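Local coordinates for protein endonuclease III (PDB 1ORN) that probably excises damaged bases from DNA as a glycosylase of the helix-hairpin-helix superfamily, carries an iron-sulfur cluster and is trapped here as a covalent complex with DNA, at residues 36-41 against 57-62; 40-45 against 78-83. One frame throughout, in Å; residues are numbered along the deposited sequence.

Overall arrangement
From the N terminus, the chain enters helix 33-43, the element that both contacts share. Contact 1 closes first: after a turn the chain runs through helix 48-61, and residues 57-62, at the end of that helix, lie against residues 36-41, with only 15 residues in between. The chain then runs through helices 65-69 and 73-79, and residues 78-83 return to residues 40-45 in contact 2, a longer closure that starts from the end of the same helix. Because the two starting segments overlap at Val40 and Val41, the loops overlap without nesting. Their far segments also meet: Lys61 forms a salt bridge with Asp79, and Leu58 packs on Ile80. Three helices are thus tied together beside the bound DNA.

Contact 1: residues 36-41 against 57-62; sequences LLIAVV and RLFEKY
Phe59 reaches from helix 48-61 to Ile38 and Ala39 on helix 33-43, and its course from backbone to tip shows how one long aromatic residue can span two well-separated helices. With chi1 at -65°, its CB carries CG anti to the residue's own carbonyl carbon, and the ring points at helix 33-43. Contact is made at the far rim of the ring. There CE1 lies 4.0 Å from Ile38 CG2 and 4.1 Å from Ile38 CB, while CZ at the tip comes 4.2 Å from Ala39 CB. Both methyl carbons sit at the edge of the ring, near its plane, and the side chains of Ile38 and Phe59 run antiparallel alongside one another.

Such packing belongs to the all-helical HhH-GPD fold of this glycosylase family. The two short helical segments run closer to antiparallel than to parallel, at 139°, with their axes 11.7 Å apart; the Phe59 ring and the branched Ile38 and Leu58 bridge most of that width, with the small Ala39 receiving the ring tip.

Ile38 CG2, which stands anti to the backbone N, also touches Leu58 CD2 at 4.2 Å, the Leu58 side chain lying roughly perpendicular to that of Ile38. The methyl is therefore shared by a leucine branch and an aromatic edge. No hydrogen bond joins the segments, and all four touching residues are buried. Tyr68 of helix 65-69 packs against Ile38, Leu58 and Phe59, while Ile93 of helix 86-103 adds a further apolar neighbour to Ile38.

Contact 2: residues 40-45 against 78-83; sequences VVLSAQ and QDIRSI. With nucleotides of chain B; nucleotides of chain A.
Leu42 supplies the apolar part of the contact: its CD2 lies 4.1 Å from Ile80 CD1, and its CB faces Ile83 CG2 at 4.3 Å. Ile83 CG2 also rests against Leu42 O, which is hydrogen-bonded to Lys89.

Hydrogen bonds run to DNA and water. Gln45 O accepts from N1 (2.8 Å) and N2 of guanine DG6 of chain A, and the same N2 bonds to Ile83 O at 3.0 Å, so one base bridges the segments. Water 1 can donate to Ile83 O or Ala44 O, but cannot serve all the acceptors around it at once. Gln45 N donates to OP2 of DG8 of chain B. The Gln45 side chain bends at chi2 (-56°), and its NE2 donates to DG8 O4' at 163°.

Over the DG8 base, Gln45 CD lies 3.7 Å from C5. Gln45 O is 3.4 Å from C4 of DA6 of chain B, so the residue sits between these nucleotides, consistent with filling a flipped-out base's place in an HhH glycosylase. An alanine at Gln45 would probably leave O4' without its amide donor and open a gap beside DG8.

Main-chain carbonyls thus accept from the N1 and N2 donors of a guanine that would otherwise face cytosine, consistent with an estranged base.

Contact 1: residues 36-41 against 57-62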
loop_
_atom_site.group_PDB
_atom_site.type_symbol
_atom_site.label_atom_id
_atom_site.label_comp_id
_atom_site.label_asym_id
_atom_site.label_seq_id
_atom_site.Cartn_x
_atom_site.Cartn_y
_atom_site.Cartn_z
ATOM N N LEU C 36 -11.079 -5.796 3.032
ATOM C CA LEU C 36 -9.765 -5.166 2.911
ATOM C C LEU C 36 -9.083 -5.667 1.640
ATOM O O LEU C 36 -8.542 -4.879 0.871
ATOM C CB LEU C 36 -8.862 -5.486 4.106
ATOM C CG LEU C 36 -7.443 -4.902 4.007
ATOM C CD1 LEU C 36 -7.490 -3.381 3.915
ATOM C CD2 LEU C 36 -6.616 -5.340 5.211
ATOM N N LEU C 37 -9.104 -6.981 1.436
ATOM C CA LEU C 37 -8.464 -7.561 0.252
ATOM C C LEU C 37 -8.990 -6.935 -1.030
ATOM O O LEU C 37 -8.208 -6.535 -1.898
ATOM C CB LEU C 37 -8.678 -9.076 0.211
ATOM C CG LEU C 37 -8.106 -9.797 -1.023
ATOM C CD1 LEU C 37 -6.600 -9.583 -1.097
ATOM C CD2 LEU C 37 -8.432 -11.277 -0.932
ATOM N N ILE C 38 -10.311 -6.849 -1.169
ATOM C CA ILE C 38 -10.877 -6.260 -2.380
ATOM C C ILE C 38 -10.452 -4.799 -2.511
ATOM O O ILE C 38 -10.049 -4.346 -3.587
ATOM C CB ILE C 38 -12.423 -6.311 -2.385
ATOM C CG1 ILE C 38 -12.899 -7.768 -2.383
ATOM C CG2 ILE C 38 -12.964 -5.547 -3.601
ATOM C CD1 ILE C 38 -12.417 -8.575 -3.570
ATOM N N ALA C 39 -10.541 -4.062 -1.408
ATOM C CA ALA C 39 -10.173 -2.654 -1.416
ATOM C C ALA C 39 -8.721 -2.398 -1.836
ATOM O O ALA C 39 -8.448 -1.483 -2.615
ATOM C CB ALA C 39 -10.438 -2.039 -0.039
ATOM N N VAL C 40 -7.796 -3.211 -1.335
ATOM C CA VAL C 40 -6.390 -3.030 -1.663
ATOM C C VAL C 40 -6.131 -3.390 -3.125
ATOM O O VAL C 40 -5.336 -2.736 -3.789
ATOM C CB VAL C 40 -5.489 -3.867 -0.727
ATOM C CG1 VAL C 40 -4.015 -3.673 -1.088
ATOM C CG2 VAL C 40 -5.709 -3.414 0.717
ATOM N N VAL C 41 -6.819 -4.409 -3.624
ATOM C CA VAL C 41 -6.651 -4.795 -5.030
ATOM C C VAL C 41 -7.090 -3.617 -5.908
ATOM O O VAL C 41 -6.422 -3.271 -6.888
ATOM C CB VAL C 41 -7.500 -6.043 -5.385
ATOM C CG1 VAL C 41 -7.591 -6.215 -6.910
ATOM C CG2 VAL C 41 -6.852 -7.288 -4.775
ATOM N N ARG C 57 -20.590 1.767 -1.857
ATOM C CA ARG C 57 -21.733 1.053 -2.410
ATOM C C ARG C 57 -21.400 -0.388 -2.806
ATOM O O ARG C 57 -22.247 -1.276 -2.701
ATOM C CB ARG C 57 -22.297 1.805 -3.620
ATOM C CG ARG C 57 -21.271 2.173 -4.670
ATOM C CD ARG C 57 -21.950 2.751 -5.908
ATOM N NE ARG C 57 -20.990 3.286 -6.871
ATOM C CZ ARG C 57 -20.245 4.367 -6.659
ATOM N NH1 ARG C 57 -19.396 4.785 -7.592
ATOM N NH2 ARG C 57 -20.352 5.035 -5.517
ATOM N N LEU C 58 -20.170 -0.626 -3.257
ATOM C CA LEU C 58 -19.773 -1.967 -3.665
ATOM C C LEU C 58 -19.922 -2.975 -2.536
ATOM O O LEU C 58 -20.408 -4.083 -2.748
ATOM C CB LEU C 58 -18.317 -1.979 -4.142
ATOM C CG LEU C 58 -17.883 -3.280 -4.828
ATOM C CD1 LEU C 58 -18.378 -3.268 -6.267
ATOM C CD2 LEU C 58 -16.363 -3.416 -4.790
ATOM N N PHE C 59 -19.503 -2.595 -1.334
ATOM C CA PHE C 59 -19.577 -3.507 -0.204
ATOM C C PHE C 59 -20.986 -3.710 0.339
ATOM O O PHE C 59 -21.193 -4.500 1.259
ATOM C CB PHE C 59 -18.633 -3.055 0.913
ATOM C CG PHE C 59 -17.168 -3.107 0.534
ATOM C CD1 PHE C 59 -16.742 -3.833 -0.583
ATOM C CD2 PHE C 59 -16.213 -2.454 1.308
ATOM C CE1 PHE C 59 -15.381 -3.904 -0.919
ATOM C CE2 PHE C 59 -14.857 -2.517 0.985
ATOM C CZ PHE C 59 -14.440 -3.247 -0.135
ATOM N N GLU C 60 -21.952 -2.996 -0.225
ATOM C CA GLU C 60 -23.340 -3.168 0.190
ATOM C C GLU C 60 -23.974 -4.157 -0.775
ATOM O O GLU C 60 -24.834 -4.955 -0.394
ATOM C CB GLU C 60 -24.092 -1.835 0.159
ATOM C CG GLU C 60 -23.647 -0.875 1.248
ATOM C CD GLU C 60 -23.598 -1.542 2.613
ATOM O OE1 GLU C 60 -24.654 -2.016 3.085
ATOM O OE2 GLU C 60 -22.501 -1.599 3.208
ATOM N N LYS C 61 -23.528 -4.107 -2.026
ATOM C CA LYS C 61 -24.032 -4.999 -3.064
ATOM C C LYS C 61 -23.390 -6.384 -2.988
ATOM O O LYS C 61 -24.065 -7.399 -3.162
ATOM C CB LYS C 61 -23.772 -4.395 -4.444
ATOM C CG LYS C 61 -24.238 -5.266 -5.599
ATOM C CD LYS C 61 -24.185 -4.499 -6.910
ATOM C CE LYS C 61 -24.681 -5.339 -8.074
ATOM N NZ LYS C 61 -24.702 -4.544 -9.336
ATOM N N TYR C 62 -22.086 -6.412 -2.728
ATOM C CA TYR C 62 -21.336 -7.659 -2.631
ATOM C C TYR C 62 -20.771 -7.791 -1.215
ATOM O O TYR C 62 -20.157 -6.856 -0.701
ATOM C CB TYR C 62 -20.182 -7.655 -3.639
ATOM C CG TYR C 62 -20.581 -7.374 -5.074
ATOM C CD1 TYR C 62 -20.984 -8.404 -5.926
ATOM C CD2 TYR C 62 -20.531 -6.081 -5.586
ATOM C CE1 TYR C 62 -21.321 -8.153 -7.253
ATOM C CE2 TYR C 62 -20.870 -5.816 -6.911
ATOM C CZ TYR C 62 -21.261 -6.857 -7.740
ATOM O OH TYR C 62 -21.581 -6.595 -9.052
#

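Contact 2: residues 40-45 against 78-83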
loop_
_atom_site.group_PDB
_atom_site.type_symbol
_atom_site.label_atom_id
_atom_site.label_comp_id
_atom_site.label_asym_id
_atom_site.label_seq_id
_atom_site.Cartn_x
_atom_site.Cartn_y
_atom_site.Cartn_z
ATOM N N VAL C 40 -7.796 -3.211 -1.335
ATOM C CA VAL C 40 -6.390 -3.030 -1.663
ATOM C C VAL C 40 -6.131 -3.390 -3.125
ATOM O O VAL C 40 -5.336 -2.736 -3.789
ATOM C CB VAL C 40 -5.489 -3.867 -0.727
ATOM C CG1 VAL C 40 -4.015 -3.673 -1.088
ATOM C CG2 VAL C 40 -5.709 -3.414 0.717
ATOM N N VAL C 41 -6.819 -4.409 -3.624
ATOM C CA VAL C 41 -6.651 -4.795 -5.030
ATOM C C VAL C 41 -7.090 -3.617 -5.908
ATOM O O VAL C 41 -6.422 -3.271 -6.888
ATOM C CB VAL C 41 -7.500 -6.043 -5.385
ATOM C CG1 VAL C 41 -7.591 -6.215 -6.910
ATOM C CG2 VAL C 41 -6.852 -7.288 -4.775
ATOM N N LEU C 42 -8.206 -2.998 -5.539
ATOM C CA LEU C 42 -8.728 -1.855 -6.289
ATOM C C LEU C 42 -7.815 -0.630 -6.152
ATOM O O LEU C 42 -7.754 0.213 -7.054
ATOM C CB LEU C 42 -10.144 -1.495 -5.799
ATOM C CG LEU C 42 -11.284 -2.491 -6.057
ATOM C CD1 LEU C 42 -12.578 -1.947 -5.462
ATOM C CD2 LEU C 42 -11.449 -2.714 -7.562
ATOM N N SER C 43 -7.111 -0.549 -5.024
ATOM C CA SER C 43 -6.208 0.557 -4.702
ATOM C C SER C 43 -4.989 0.727 -5.607
ATOM O O SER C 43 -4.387 1.802 -5.644
ATOM C CB SER C 43 -5.737 0.413 -3.245
ATOM O OG SER C 43 -4.814 1.424 -2.886
ATOM N N ALA C 44 -4.610 -0.323 -6.328
ATOM C CA ALA C 44 -3.439 -0.229 -7.196
ATOM C C ALA C 44 -3.607 0.868 -8.249
ATOM O O ALA C 44 -4.531 0.823 -9.054
ATOM C CB ALA C 44 -3.182 -1.573 -7.881
ATOM N N GLN C 45 -2.704 1.847 -8.238
ATOM C CA GLN C 45 -2.750 2.952 -9.203
ATOM C C GLN C 45 -4.046 3.761 -9.138
ATOM O O GLN C 45 -4.535 4.243 -10.166
ATOM C CB GLN C 45 -2.563 2.416 -10.628
ATOM C CG GLN C 45 -1.357 1.510 -10.796
ATOM C CD GLN C 45 -0.064 2.163 -10.361
ATOM O OE1 GLN C 45 0.283 3.258 -10.819
ATOM N NE2 GLN C 45 0.670 1.490 -9.472
ATOM N N GLN C 78 -18.894 -2.387 -14.527
ATOM C CA GLN C 78 -19.569 -1.106 -14.359
ATOM C C GLN C 78 -19.581 -0.651 -12.904
ATOM O O GLN C 78 -19.422 0.536 -12.617
ATOM C CB GLN C 78 -21.006 -1.185 -14.888
ATOM C CG GLN C 78 -21.095 -1.202 -16.405
ATOM C CD GLN C 78 -20.300 -0.073 -17.041
ATOM O OE1 GLN C 78 -20.500 1.102 -16.721
ATOM N NE2 GLN C 78 -19.386 -0.425 -17.941
ATOM N N ASP C 79 -19.758 -1.600 -11.991
ATOM C CA ASP C 79 -19.795 -1.289 -10.566
ATOM C C ASP C 79 -18.496 -0.679 -10.037
ATOM O O ASP C 79 -18.518 0.059 -9.052
ATOM C CB ASP C 79 -20.145 -2.551 -9.770
ATOM C CG ASP C 79 -21.622 -2.895 -9.846
ATOM O OD1 ASP C 79 -21.994 -4.030 -9.484
ATOM O OD2 ASP C 79 -22.413 -2.020 -10.259
ATOM N N ILE C 80 -17.372 -0.984 -10.685
ATOM C CA ILE C 80 -16.072 -0.452 -10.262
ATOM C C ILE C 80 -15.415 0.391 -11.350
ATOM O O ILE C 80 -14.228 0.701 -11.273
ATOM C CB ILE C 80 -15.080 -1.585 -9.892
ATOM C CG1 ILE C 80 -14.727 -2.405 -11.136
ATOM C CG2 ILE C 80 -15.671 -2.468 -8.811
ATOM C CD1 ILE C 80 -13.638 -3.441 -10.908
ATOM N N ARG C 81 -16.191 0.773 -12.358
ATOM C CA ARG C 81 -15.663 1.561 -13.470
ATOM C C ARG C 81 -14.875 2.812 -13.076
ATOM O O ARG C 81 -13.858 3.120 -13.694
ATOM C CB ARG C 81 -16.800 1.960 -14.417
ATOM C CG ARG C 81 -16.345 2.799 -15.600
ATOM C CD ARG C 81 -17.502 3.138 -16.534
ATOM N NE ARG C 81 -17.073 4.025 -17.614
ATOM C CZ ARG C 81 -16.702 5.291 -17.441
ATOM N NH1 ARG C 81 -16.710 5.829 -16.228
ATOM N NH2 ARG C 81 -16.314 6.020 -18.480
ATOM N N SER C 82 -15.336 3.526 -12.053
ATOM C CA SER C 82 -14.680 4.757 -11.616
ATOM C C SER C 82 -13.283 4.584 -11.023
ATOM O O SER C 82 -12.572 5.567 -10.811
ATOM C CB SER C 82 -15.566 5.499 -10.611
ATOM O OG SER C 82 -16.727 6.003 -11.250
ATOM N N ILE C 83 -12.896 3.343 -10.752
ATOM C CA ILE C 83 -11.579 3.052 -10.190
ATOM C C ILE C 83 -10.502 3.127 -11.278
ATOM O O ILE C 83 -9.353 3.500 -11.015
ATOM C CB ILE C 83 -11.549 1.620 -9.573
ATOM C CG1 ILE C 83 -12.522 1.524 -8.390
ATOM C CG2 ILE C 83 -10.133 1.261 -9.134
ATOM C CD1 ILE C 83 -12.133 2.358 -7.193
ATOM P P DG B 8 0.418 2.343 -5.881
ATOM O OP1 DG B 8 1.871 2.613 -5.987
ATOM O OP2 DG B 8 -0.549 3.238 -6.586
ATOM O "O5'" DG B 8 0.130 0.858 -6.374
ATOM C "C5'" DG B 8 1.069 -0.191 -6.143
ATOM C "C4'" DG B 8 0.540 -1.469 -6.747
ATOM O "O4'" DG B 8 0.267 -1.262 -8.153
ATOM C "C3'" DG B 8 1.422 -2.710 -6.661
ATOM O "O3'" DG B 8 0.535 -3.798 -6.402
ATOM C "C2'" DG B 8 2.055 -2.790 -8.045
ATOM C "C1'" DG B 8 0.982 -2.198 -8.949
ATOM N N9 DG B 8 1.479 -1.473 -10.114
ATOM C C8 DG B 8 2.611 -0.699 -10.198
ATOM N N7 DG B 8 2.752 -0.124 -11.364
ATOM C C5 DG B 8 1.653 -0.553 -12.096
ATOM C C6 DG B 8 1.255 -0.250 -13.433
ATOM O O6 DG B 8 1.796 0.504 -14.247
ATOM N N1 DG B 8 0.087 -0.921 -13.783
ATOM C C2 DG B 8 -0.615 -1.764 -12.956
ATOM N N2 DG B 8 -1.715 -2.325 -13.479
ATOM N N3 DG B 8 -0.265 -2.039 -11.704
ATOM C C4 DG B 8 0.870 -1.405 -11.346
ATOM P P DG A 6 -8.482 -1.729 -18.439
ATOM O OP1 DG A 6 -8.991 -2.685 -17.414
ATOM O OP2 DG A 6 -8.946 -1.845 -19.846
ATOM O "O5'" DG A 6 -8.785 -0.255 -17.924
ATOM C "C5'" DG A 6 -8.777 0.869 -18.808
ATOM C "C4'" DG A 6 -9.109 2.121 -18.030
ATOM O "O4'" DG A 6 -8.111 2.342 -17.003
ATOM C "C3'" DG A 6 -9.189 3.434 -18.811
ATOM O "O3'" DG A 6 -10.177 4.242 -18.167
ATOM C "C2'" DG A 6 -7.836 4.067 -18.538
ATOM C "C1'" DG A 6 -7.653 3.681 -17.081
ATOM N N9 DG A 6 -6.290 3.726 -16.560
ATOM C C8 DG A 6 -5.125 3.527 -17.258
ATOM N N7 DG A 6 -4.057 3.615 -16.510
ATOM C C5 DG A 6 -4.548 3.892 -15.240
ATOM C C6 DG A 6 -3.862 4.085 -14.014
ATOM O O6 DG A 6 -2.648 4.045 -13.800
ATOM N N1 DG A 6 -4.745 4.347 -12.968
ATOM C C2 DG A 6 -6.116 4.412 -13.088
ATOM N N2 DG A 6 -6.806 4.690 -11.959
ATOM N N3 DG A 6 -6.766 4.224 -14.225
ATOM C C4 DG A 6 -5.924 3.970 -15.255
ATOM P P DA B 6 2.071 9.497 -6.808
ATOM O OP1 DA B 6 2.593 9.993 -5.512
ATOM O OP2 DA B 6 2.850 8.498 -7.584
ATOM O "O5'" DA B 6 0.599 8.937 -6.562
ATOM C "C5'" DA B 6 -0.367 9.744 -5.886
ATOM C "C4'" DA B 6 -1.718 9.068 -5.873
ATOM O "O4'" DA B 6 -2.274 9.021 -7.207
ATOM C "C3'" DA B 6 -1.734 7.630 -5.351
ATOM O "O3'" DA B 6 -2.909 7.444 -4.563
ATOM C "C2'" DA B 6 -1.854 6.803 -6.620
ATOM C "C1'" DA B 6 -2.718 7.704 -7.489
ATOM N N9 DA B 6 -2.595 7.500 -8.932
ATOM C C8 DA B 6 -1.456 7.247 -9.654
ATOM N N7 DA B 6 -1.660 7.149 -10.944
ATOM C C5 DA B 6 -3.026 7.347 -11.082
ATOM C C6 DA B 6 -3.872 7.373 -12.206
ATOM N N6 DA B 6 -3.445 7.202 -13.463
ATOM N N1 DA B 6 -5.188 7.589 -11.995
ATOM C C2 DA B 6 -5.615 7.767 -10.740
ATOM N N3 DA B 6 -4.921 7.768 -9.606
ATOM C C4 DA B 6 -3.616 7.551 -9.848
HETATM O O HOH W 1 -6.950 1.871 -11.031
#